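Local coordinates for protein thymidylate kinase (Ehrlichia chaffeensis, PDB 3LD9) that probably phosphorylates dTMP to dTDP at the expense of ATP, a step shared by the de novo and salvage routes to dTTP, at residues R92-H95 / F96-I100. Residues are numbered along the deposited sequence; the frame is centred on the assembly and turned at random.
Sequences RREH and FVKII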
loop_
_atom_site.group_PDB
_atom_site.type_symbol
_atom_site.label_atom_id
_atom_site.label_comp_id
_atom_site.label_asym_id
_atom_site.label_seq_id
_atom_site.Cartn_x
_atom_site.Cartn_y
_atom_site.Cartn_z
ATOM N N ARG A 92 1.005 3.764 -12.833
ATOM C CA ARG A 92 -0.325 3.903 -13.480
ATOM C C ARG A 92 -1.140 2.615 -13.328
ATOM O O ARG A 92 -2.307 2.655 -12.949
ATOM C CB ARG A 92 -0.186 4.241 -14.953
ATOM C CG ARG A 92 -1.545 4.313 -15.679
ATOM C CD ARG A 92 -1.466 5.120 -16.961
ATOM N NE ARG A 92 -0.959 6.431 -16.615
ATOM C CZ ARG A 92 -0.118 7.164 -17.308
ATOM N NH1 ARG A 92 0.338 6.790 -18.484
ATOM N NH2 ARG A 92 0.267 8.316 -16.779
ATOM N N ARG A 93 -0.490 1.480 -13.531
ATOM C CA ARG A 93 -1.146 0.189 -13.311
ATOM C C ARG A 93 -1.642 0.063 -11.879
ATOM O O ARG A 93 -2.804 -0.260 -11.647
ATOM C CB ARG A 93 -0.218 -0.989 -13.661
ATOM C CG ARG A 93 -0.836 -2.377 -13.488
ATOM C CD ARG A 93 -2.096 -2.546 -14.303
ATOM N NE ARG A 93 -2.715 -3.830 -14.012
ATOM C CZ ARG A 93 -3.915 -4.198 -14.471
ATOM N NH1 ARG A 93 -4.633 -3.393 -15.221
ATOM N NH2 ARG A 93 -4.404 -5.382 -14.182
ATOM N N GLU A 94 -0.765 0.321 -10.927
ATOM C CA GLU A 94 -1.152 0.293 -9.515
ATOM C C GLU A 94 -2.346 1.209 -9.211
ATOM O O GLU A 94 -3.318 0.817 -8.532
ATOM C CB GLU A 94 0.024 0.712 -8.627
ATOM C CG GLU A 94 0.967 -0.408 -8.169
ATOM C CD GLU A 94 0.278 -1.553 -7.446
ATOM O OE1 GLU A 94 0.011 -2.595 -8.103
ATOM O OE2 GLU A 94 -0.000 -1.413 -6.225
ATOM N N HIS A 95 -2.247 2.430 -9.704
ATOM C CA HIS A 95 -3.244 3.454 -9.472
ATOM C C HIS A 95 -4.573 3.082 -10.111
ATOM O O HIS A 95 -5.638 3.251 -9.519
ATOM C CB HIS A 95 -2.732 4.750 -10.045
ATOM C CG HIS A 95 -3.570 5.949 -9.739
ATOM N ND1 HIS A 95 -3.629 7.028 -10.583
ATOM C CD2 HIS A 95 -4.338 6.262 -8.675
ATOM C CE1 HIS A 95 -4.387 7.965 -10.044
ATOM N NE2 HIS A 95 -4.838 7.524 -8.883
ATOM N N PHE A 96 -4.506 2.573 -11.332
ATOM C CA PHE A 96 -5.713 2.191 -12.015
ATOM C C PHE A 96 -6.435 1.064 -11.295
ATOM O O PHE A 96 -7.655 1.137 -11.112
ATOM C CB PHE A 96 -5.438 1.772 -13.440
ATOM C CG PHE A 96 -6.678 1.466 -14.192
ATOM C CD1 PHE A 96 -7.512 2.490 -14.599
ATOM C CD2 PHE A 96 -7.032 0.175 -14.474
ATOM C CE1 PHE A 96 -8.682 2.230 -15.282
ATOM C CE2 PHE A 96 -8.212 -0.101 -15.144
ATOM C CZ PHE A 96 -9.036 0.942 -15.565
ATOM N N VAL A 97 -5.694 0.029 -10.914
ATOM C CA VAL A 97 -6.306 -1.145 -10.306
ATOM C C VAL A 97 -6.800 -0.862 -8.870
ATOM O O VAL A 97 -7.859 -1.321 -8.484
ATOM C CB VAL A 97 -5.348 -2.379 -10.338
ATOM C CG1 VAL A 97 -5.971 -3.552 -9.564
ATOM C CG2 VAL A 97 -5.096 -2.825 -11.786
ATOM N N LYS A 98 -6.051 -0.074 -8.098
ATOM C CA LYS A 98 -6.411 0.152 -6.711
ATOM C C LYS A 98 -7.420 1.273 -6.511
ATOM O O LYS A 98 -8.296 1.137 -5.676
ATOM C CB LYS A 98 -5.139 0.311 -5.848
ATOM C CG LYS A 98 -4.387 -1.082 -5.772
ATOM C CD LYS A 98 -3.067 -1.060 -5.017
ATOM C CE LYS A 98 -2.528 -2.487 -4.720
ATOM N NZ LYS A 98 -1.871 -3.164 -5.883
ATOM N N ILE A 99 -7.345 2.341 -7.306
ATOM C CA ILE A 99 -8.119 3.542 -7.039
ATOM C C ILE A 99 -9.083 3.821 -8.162
ATOM O O ILE A 99 -10.283 3.872 -7.938
ATOM C CB ILE A 99 -7.217 4.780 -6.870
ATOM C CG1 ILE A 99 -6.169 4.540 -5.774
ATOM C CG2 ILE A 99 -8.059 6.013 -6.585
ATOM C CD1 ILE A 99 -6.747 4.186 -4.378
ATOM N N ILE A 100 -8.600 3.996 -9.381
ATOM C CA ILE A 100 -9.494 4.502 -10.419
ATOM C C ILE A 100 -10.624 3.507 -10.795
ATOM O O ILE A 100 -11.805 3.875 -10.833
ATOM C CB ILE A 100 -8.740 4.919 -11.681
ATOM C CG1 ILE A 100 -7.764 6.061 -11.353
ATOM C CG2 ILE A 100 -9.711 5.324 -12.758
ATOM C CD1 ILE A 100 -6.662 6.340 -12.434
#
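Glu94 and Lys98 sit one helical turn apart and form a salt bridge, with Lys98 NZ 2.6 Å from Glu94 OE2. The two side chains run side by side and point the same way. The ammonium meets OE2 on its syn side, 21° out of the carboxylate plane. Lys98 is extended up to CE, then bends at its last torsion (chi4 78°), which turns NZ in to the carboxylate. Both groups have further partners in a neighbouring subunit: Glu94 OE1 accepts from Ser83 OG and Asp80 N there, and Lys98 NZ bonds to Gly78 O.

Arg93 is paired with Val97. The methyl CG2 of Val97 lies over the centre of one guanidinium face, 3.2 Å from Arg93 CZ. The arginine chain leaves the backbone with CG anti to N, and a bend at chi2 (57°) swings the flat group back over the valine. Its NE makes a salt bridge to Asp80 of the same neighbouring subunit, and NH1 bonds to Val141 O.

Residues 92-100 all belong to helix 81-105, which packs beside the parallel sheet of the P-loop kinase fold. The helix widens into a pi-type turn at 96-100. Here His95 O accepts two backbone bonds, from Ile99 N at 2.9 Å and from Ile100 N at 3.1 Å. The preceding turn is regular, with Lys98 N on Glu94 O.

The His95 ring lies against both isoleucines. Ile100 CD1 makes a CH-pi contact over one face, 3.8 Å from the ring centroid and displaced toward the rim. Ile99 CB approaches obliquely, 3.7 Å from His95 CD2. Both ring nitrogens are engaged, ND1 by Glu59 and NE2 by Thr57, two bonds that should hold the ring's rotation with this face on Ile100.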